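Local coordinates for protein Trypsin/factor XIIA inhibitor (Zea mays, PDB 1BEA) that inhibits mammalian trypsin potently and activated Hageman factor (factor XIIa) specifically, as a monomeric member of the cereal trypsin/alpha-amylase inhibitor family, at residues Thr58-Gly66 and Arg92-Thr100; His14-Val24 and Ala74-Asp82. All blocks are in the same frame, centred on the assembly; numbering follows the deposited sequence.

Contact 1 of 2, residues Thr58-Gly66 and Arg92-Thr100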
# COMPACT_ATOMS: atom_id res chain seq x y z
N THR A 58 3.20 -0.04 8.12
CA THR A 58 1.97 0.58 8.52
C THR A 58 1.30 1.21 7.30
O THR A 58 0.10 1.09 7.11
CB THR A 58 2.29 1.61 9.59
OG1 THR A 58 2.89 0.94 10.71
CG2 THR A 58 1.05 2.32 10.08
N ALA A 59 2.08 1.89 6.47
CA ALA A 59 1.53 2.51 5.28
C ALA A 59 0.84 1.39 4.48
O ALA A 59 -0.31 1.53 4.09
CB ALA A 59 2.63 3.10 4.51
N LEU A 60 1.55 0.28 4.25
CA LEU A 60 1.01 -0.88 3.53
C LEU A 60 -0.30 -1.32 4.15
O LEU A 60 -1.34 -1.54 3.48
CB LEU A 60 1.98 -2.05 3.64
CG LEU A 60 3.02 -2.18 2.56
CD1 LEU A 60 3.52 -3.63 2.43
CD2 LEU A 60 2.38 -1.70 1.29
N SER A 61 -0.27 -1.46 5.46
CA SER A 61 -1.47 -1.86 6.16
C SER A 61 -2.63 -0.85 5.96
O SER A 61 -3.79 -1.22 5.79
CB SER A 61 -1.14 -2.02 7.62
OG SER A 61 -2.29 -2.40 8.34
N ILE A 62 -2.34 0.43 5.99
CA ILE A 62 -3.42 1.38 5.81
C ILE A 62 -3.96 1.20 4.40
O ILE A 62 -5.15 1.21 4.17
CB ILE A 62 -2.88 2.79 6.05
CG1 ILE A 62 -2.70 2.96 7.56
CG2 ILE A 62 -3.81 3.85 5.41
CD1 ILE A 62 -2.04 4.25 8.02
N LEU A 63 -3.07 1.00 3.44
CA LEU A 63 -3.53 0.82 2.10
C LEU A 63 -4.36 -0.45 2.00
O LEU A 63 -5.41 -0.43 1.36
CB LEU A 63 -2.35 0.77 1.12
CG LEU A 63 -2.77 0.41 -0.31
CD1 LEU A 63 -3.35 1.71 -0.95
CD2 LEU A 63 -1.61 -0.20 -1.16
N MET A 64 -3.95 -1.54 2.64
CA MET A 64 -4.72 -2.77 2.49
C MET A 64 -6.09 -2.70 3.17
O MET A 64 -7.15 -2.97 2.58
CB MET A 64 -3.98 -3.94 3.11
CG MET A 64 -2.75 -4.42 2.38
SD MET A 64 -1.63 -5.47 3.44
CE MET A 64 -2.73 -6.88 3.86
N ASP A 65 -6.06 -2.34 4.44
CA ASP A 65 -7.29 -2.32 5.22
C ASP A 65 -7.85 -0.99 5.70
O ASP A 65 -8.93 -0.96 6.28
CB ASP A 65 -7.09 -3.29 6.39
CG ASP A 65 -6.45 -4.58 5.92
OD1 ASP A 65 -6.77 -4.99 4.78
OD2 ASP A 65 -5.61 -5.16 6.62
N GLY A 66 -7.14 0.09 5.45
CA GLY A 66 -7.63 1.40 5.84
C GLY A 66 -7.34 1.80 7.28
O GLY A 66 -6.92 0.99 8.12
N ARG A 92 -5.53 -7.86 -1.42
CA ARG A 92 -4.80 -7.83 -0.14
C ARG A 92 -3.55 -8.72 -0.16
O ARG A 92 -2.43 -8.30 0.22
CB ARG A 92 -5.69 -8.35 0.96
CG ARG A 92 -6.39 -7.32 1.78
CD ARG A 92 -7.03 -7.98 2.98
NE ARG A 92 -6.45 -7.54 4.25
CZ ARG A 92 -5.54 -8.20 4.94
NH1 ARG A 92 -5.05 -9.33 4.51
NH2 ARG A 92 -5.14 -7.74 6.11
N GLY A 93 -3.76 -9.97 -0.55
CA GLY A 93 -2.66 -10.90 -0.62
C GLY A 93 -1.51 -10.31 -1.40
O GLY A 93 -0.37 -10.31 -0.96
N PHE A 94 -1.79 -9.77 -2.58
CA PHE A 94 -0.70 -9.23 -3.36
C PHE A 94 -0.11 -7.95 -2.81
O PHE A 94 1.08 -7.70 -2.97
CB PHE A 94 -1.15 -8.98 -4.78
CG PHE A 94 -0.12 -8.27 -5.61
CD1 PHE A 94 1.11 -8.90 -5.86
CD2 PHE A 94 -0.33 -6.97 -6.07
CE1 PHE A 94 2.10 -8.23 -6.56
CE2 PHE A 94 0.65 -6.30 -6.77
CZ PHE A 94 1.87 -6.92 -7.02
N ALA A 95 -0.95 -7.13 -2.17
CA ALA A 95 -0.46 -5.85 -1.62
C ALA A 95 0.53 -6.07 -0.50
O ALA A 95 1.44 -5.28 -0.30
CB ALA A 95 -1.63 -5.01 -1.10
N ALA A 96 0.35 -7.16 0.25
CA ALA A 96 1.24 -7.42 1.36
C ALA A 96 2.70 -7.71 0.94
O ALA A 96 3.60 -7.60 1.76
CB ALA A 96 0.67 -8.54 2.19
N THR A 97 2.93 -8.02 -0.34
CA THR A 97 4.27 -8.36 -0.86
C THR A 97 5.04 -7.19 -1.41
O THR A 97 6.18 -7.32 -1.86
CB THR A 97 4.24 -9.42 -2.01
OG1 THR A 97 4.11 -8.76 -3.27
CG2 THR A 97 3.08 -10.37 -1.85
N LEU A 98 4.45 -6.02 -1.37
CA LEU A 98 5.13 -4.91 -1.99
C LEU A 98 6.53 -4.64 -1.47
O LEU A 98 7.42 -4.39 -2.28
CB LEU A 98 4.24 -3.66 -1.90
CG LEU A 98 3.36 -3.36 -3.13
CD1 LEU A 98 3.34 -4.48 -4.15
CD2 LEU A 98 1.98 -3.09 -2.62
N VAL A 99 6.77 -4.69 -0.15
CA VAL A 99 8.13 -4.42 0.37
C VAL A 99 9.19 -5.45 -0.03
O VAL A 99 10.40 -5.17 -0.06
CB VAL A 99 8.18 -4.34 1.92
CG1 VAL A 99 7.26 -3.27 2.41
CG2 VAL A 99 7.82 -5.69 2.54
N THR A 100 8.71 -6.66 -0.30
CA THR A 100 9.56 -7.77 -0.67
C THR A 100 10.54 -7.46 -1.76
O THR A 100 10.26 -6.64 -2.62
CB THR A 100 8.71 -8.88 -1.11
OG1 THR A 100 7.77 -9.11 -0.09
CG2 THR A 100 9.53 -10.13 -1.34
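Leu60 and Met64, one helical turn apart on helix 56-65, pack against the end of helix 88-95 and the turns that follow it. Here the contact is close and apolar. Leu60 forks into the second segment: CD1 lies 3.8 Å from Val99 CG1 and equally near the carbonyl oxygen of Ala95, while CD2 faces Leu98 CD2 at 4.2 Å. The type I turns Ala95-Leu98 and Thr97-Thr100 direct Leu98 and Val99 toward Leu60, whose two branches can reach both. Met64, unbranched, runs alongside two alanines. Its CG rests 3.7 Å from Ala95 CB and its sulfur passes beside Ala96; these small methyls are consistent with the close backbones here, Met64 CA and Arg92 CA being 5.7 Å apart. A bend at chi3 (61°) carries Met64 CE over the centre of the Arg92 guanidinium, 3.3 Å from CZ, so that the methyl covers one face of the charged group.

Toward solvent the chemistry becomes ionic. Arg92, partly exposed, holds Asp65 side-on: NE meets OD1 at 2.6 Å and NH2 meets OD2 at 2.7 Å, each on the syn side. The two planes are nearly parallel (3° apart) but slightly stepped, each nitrogen about 20° out of the carboxylate plane, and the paired bonds fix the rotation of both groups. Asp65 OD1 also has a salt bridge to Arg88, so this carboxylate probably offsets two nearby positive charges. With an alanine here instead of Arg92, Asp65 is likely to lose its two-pronged partner, and Met64 CE the flat group it lies over.

Apolar packing of a helix on another helix and the turns after it, edged by a salt bridge, belongs to the all-helical, disulfide-linked core of the cereal trypsin/alpha-amylase inhibitors.

Contact 2 of 2, residues His14-Val24 and Ala74-Asp82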
# COMPACT_ATOMS: atom_id res chain seq x y z
N HIS A 14 -1.59 11.57 3.68
CA HIS A 14 -2.99 11.24 3.79
C HIS A 14 -3.20 10.47 2.50
O HIS A 14 -2.48 10.69 1.54
CB HIS A 14 -3.84 12.50 3.80
CG HIS A 14 -4.31 12.87 5.18
ND1 HIS A 14 -3.84 13.97 5.86
CD2 HIS A 14 -5.14 12.22 6.03
CE1 HIS A 14 -4.35 13.99 7.08
NE2 HIS A 14 -5.15 12.94 7.21
N ASN A 15 -4.14 9.52 2.50
CA ASN A 15 -4.40 8.74 1.30
C ASN A 15 -3.06 8.33 0.73
O ASN A 15 -2.61 8.79 -0.31
CB ASN A 15 -5.23 9.59 0.35
CG ASN A 15 -6.68 9.66 0.81
OD1 ASN A 15 -7.26 8.62 1.21
ND2 ASN A 15 -7.27 10.87 0.81
N PRO A 16 -2.41 7.41 1.42
CA PRO A 16 -1.10 6.93 1.01
C PRO A 16 -1.01 5.94 -0.12
O PRO A 16 -1.95 5.18 -0.38
CB PRO A 16 -0.56 6.34 2.31
CG PRO A 16 -1.74 5.74 2.93
CD PRO A 16 -2.90 6.71 2.62
N LEU A 17 0.16 5.93 -0.75
CA LEU A 17 0.50 5.01 -1.81
C LEU A 17 -0.58 4.90 -2.91
O LEU A 17 -0.96 3.80 -3.31
CB LEU A 17 0.81 3.63 -1.17
CG LEU A 17 1.65 3.55 0.14
CD1 LEU A 17 1.73 2.08 0.63
CD2 LEU A 17 3.03 4.06 -0.11
N PRO A 18 -1.03 6.06 -3.46
CA PRO A 18 -2.06 6.11 -4.51
C PRO A 18 -1.68 5.24 -5.69
O PRO A 18 -2.55 4.63 -6.29
CB PRO A 18 -2.10 7.58 -4.95
CG PRO A 18 -1.40 8.36 -3.91
CD PRO A 18 -0.47 7.40 -3.18
N SER A 19 -0.39 5.23 -6.04
CA SER A 19 0.09 4.45 -7.18
C SER A 19 0.17 2.97 -6.85
O SER A 19 0.15 2.11 -7.75
CB SER A 19 1.50 4.88 -7.62
OG SER A 19 1.51 6.12 -8.31
N CYS A 20 0.31 2.64 -5.58
CA CYS A 20 0.40 1.22 -5.24
C CYS A 20 -0.96 0.64 -5.38
O CYS A 20 -1.06 -0.48 -5.83
CB CYS A 20 0.90 1.05 -3.83
SG CYS A 20 2.65 1.51 -3.70
N ARG A 21 -2.00 1.42 -5.03
CA ARG A 21 -3.41 1.00 -5.18
C ARG A 21 -3.65 0.45 -6.57
O ARG A 21 -4.15 -0.68 -6.69
CB ARG A 21 -4.38 2.17 -4.98
CG ARG A 21 -5.86 1.78 -5.09
CD ARG A 21 -6.80 2.93 -4.70
NE ARG A 21 -6.80 3.21 -3.26
CZ ARG A 21 -7.40 2.46 -2.32
NH1 ARG A 21 -8.06 1.34 -2.64
NH2 ARG A 21 -7.33 2.84 -1.04
N TRP A 22 -3.30 1.24 -7.60
CA TRP A 22 -3.45 0.94 -9.04
C TRP A 22 -2.55 -0.15 -9.55
O TRP A 22 -2.91 -0.87 -10.48
CB TRP A 22 -3.14 2.18 -9.91
CG TRP A 22 -4.13 3.25 -9.76
CD1 TRP A 22 -3.87 4.58 -9.68
CD2 TRP A 22 -5.54 3.09 -9.56
NE1 TRP A 22 -5.04 5.26 -9.43
CE2 TRP A 22 -6.07 4.38 -9.35
CE3 TRP A 22 -6.41 1.98 -9.53
CZ2 TRP A 22 -7.44 4.59 -9.12
CZ3 TRP A 22 -7.74 2.19 -9.31
CH2 TRP A 22 -8.25 3.49 -9.10
N TYR A 23 -1.36 -0.23 -8.99
CA TYR A 23 -0.43 -1.29 -9.37
C TYR A 23 -1.07 -2.62 -8.88
O TYR A 23 -1.09 -3.61 -9.59
CB TYR A 23 0.93 -1.04 -8.71
CG TYR A 23 1.91 -2.18 -8.85
CD1 TYR A 23 1.94 -2.95 -10.01
CD2 TYR A 23 2.84 -2.46 -7.85
CE1 TYR A 23 2.86 -3.97 -10.17
CE2 TYR A 23 3.77 -3.49 -8.01
CZ TYR A 23 3.78 -4.24 -9.17
OH TYR A 23 4.68 -5.28 -9.34
N VAL A 24 -1.62 -2.61 -7.68
CA VAL A 24 -2.25 -3.77 -7.13
C VAL A 24 -3.50 -4.19 -7.89
O VAL A 24 -3.72 -5.38 -8.08
CB VAL A 24 -2.63 -3.55 -5.66
CG1 VAL A 24 -3.59 -4.62 -5.20
CG2 VAL A 24 -1.39 -3.59 -4.81
N ALA A 74 -12.74 13.49 9.82
CA ALA A 74 -11.95 12.29 9.80
C ALA A 74 -12.60 11.20 8.96
O ALA A 74 -13.41 10.40 9.46
CB ALA A 74 -11.76 11.80 11.24
N GLN A 75 -12.24 11.19 7.67
CA GLN A 75 -12.75 10.21 6.73
C GLN A 75 -11.80 9.02 6.67
O GLN A 75 -10.63 9.11 7.07
CB GLN A 75 -12.87 10.82 5.33
CG GLN A 75 -11.53 10.87 4.59
CD GLN A 75 -11.60 10.37 3.15
OE1 GLN A 75 -11.07 11.03 2.24
NE2 GLN A 75 -12.23 9.22 2.93
N LEU A 76 -12.32 7.92 6.15
CA LEU A 76 -11.59 6.67 5.99
C LEU A 76 -10.49 6.79 4.95
O LEU A 76 -10.75 7.09 3.79
CB LEU A 76 -12.57 5.56 5.58
CG LEU A 76 -12.20 4.09 5.32
CD1 LEU A 76 -11.66 3.94 3.88
CD2 LEU A 76 -11.22 3.60 6.38
N GLU A 77 -9.26 6.54 5.41
CA GLU A 77 -8.05 6.58 4.61
C GLU A 77 -7.75 5.16 4.10
O GLU A 77 -7.94 4.16 4.83
CB GLU A 77 -6.88 7.05 5.49
CG GLU A 77 -5.90 8.02 4.86
CD GLU A 77 -6.32 9.47 5.02
OE1 GLU A 77 -6.76 9.87 6.12
OE2 GLU A 77 -6.20 10.22 4.04
N GLY A 78 -7.32 5.09 2.84
CA GLY A 78 -6.95 3.84 2.21
C GLY A 78 -7.99 2.74 2.16
O GLY A 78 -9.18 2.99 2.04
N ARG A 79 -7.49 1.52 2.20
CA ARG A 79 -8.31 0.32 2.15
C ARG A 79 -8.66 -0.11 0.74
O ARG A 79 -9.10 0.71 -0.08
CB ARG A 79 -9.60 0.49 2.93
CG ARG A 79 -10.40 -0.79 2.98
CD ARG A 79 -11.43 -0.78 4.10
NE ARG A 79 -12.28 -1.99 4.07
CZ ARG A 79 -12.29 -2.94 5.01
NH1 ARG A 79 -11.52 -2.84 6.09
NH2 ARG A 79 -13.08 -4.00 4.86
N LEU A 80 -8.47 -1.41 0.47
CA LEU A 80 -8.78 -1.97 -0.83
C LEU A 80 -10.16 -2.58 -0.68
O LEU A 80 -10.37 -3.41 0.20
CB LEU A 80 -7.82 -3.10 -1.20
CG LEU A 80 -6.32 -2.88 -1.09
CD1 LEU A 80 -5.60 -4.23 -0.95
CD2 LEU A 80 -5.85 -2.13 -2.33
N GLU A 81 -11.07 -2.17 -1.54
CA GLU A 81 -12.42 -2.70 -1.52
C GLU A 81 -12.71 -3.55 -2.74
O GLU A 81 -11.88 -3.67 -3.64
CB GLU A 81 -13.43 -1.57 -1.44
CG GLU A 81 -13.49 -0.92 -0.07
CD GLU A 81 -13.75 -1.95 1.04
OE1 GLU A 81 -13.29 -3.11 0.94
OE2 GLU A 81 -14.42 -1.58 2.02
N ASP A 82 -13.89 -4.14 -2.77
CA ASP A 82 -14.24 -5.01 -3.88
C ASP A 82 -14.49 -4.26 -5.16
O ASP A 82 -15.04 -3.17 -5.18
CB ASP A 82 -15.48 -5.80 -3.52
CG ASP A 82 -15.20 -6.88 -2.52
OD1 ASP A 82 -15.29 -6.61 -1.31
OD2 ASP A 82 -14.87 -8.01 -2.94
O HOH W 1 -9.90 8.52 1.12
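Arg21 reaches from helix 18-29 to the backbone of the extended chain at Gly78-Leu80, and hydrogen bonds dominate this contact. NH1 and NH2 grip a single acceptor end-on, the carbonyl oxygen of Arg79, at 2.8 and 2.9 Å. That oxygen lies in the guanidinium plane, whereas both nitrogens approach it from one face of the carbonyl, well above its plane. With CG anti to the backbone N (chi1 -178°), the long side chain extends away from its helix before bending at chi3 to present its two terminal nitrogens. Arginine suits the place because one group can span the gap and supply two donors. Positive phi favours glycine at Gly78, and its carbonyl carbon lies 3.3 Å from Arg21 NH2, at the guanidinium edge.

A second polar link lies at the more exposed end. The backbone N of Asn15 donates to Glu77 OE2 at 2.7 Å on the anti side of the carboxylate, in a bent bond (N-H...O 131°) that comes in tilted from its plane; a bend at chi2 (89°) brings the acid back to the 14-16 backbone. One water bridges Asn15 OD1, 2.6 Å away, and Leu76 O.

Apolar contacts are fewer. Pro16 CD rests on the aliphatic part of Glu77, 4.0 Å from CG, and Val24 CG1 lies 4.4 Å from Leu80 CD2, where compact branched ends suit the buried side next to Gln91.

Together these contacts fasten the long loop between helices 56-65 and 88-95 to the first helix, which Cys20 joins to Cys44 by a disulfide, and to the residues leading into it, in this helical inhibitor fold.

In the fold
The centre of contact 1 is about 4 Å from the centre of the chain, in the core; that of contact 2 is about 7 Å from it, and only partly buried. Their chemistry differs accordingly: contact 1 joins helix 56-65 to helix 88-95 and the turns after it, largely through apolar side chains with a marginal salt bridge, while contact 2 ties an irregular loop to helix 18-29 and the residues leading into it, mainly through hydrogen bonds involving backbone atoms. They meet along helix 56-65, where Leu80 N probably bonds to Met64 O and Leu80 CG packs on the carbonyl oxygen of Leu63. An edge-to-face pair, Tyr23 with Phe94, brings helix 18-29 against helix 88-95. The segments alternate along one compact chain.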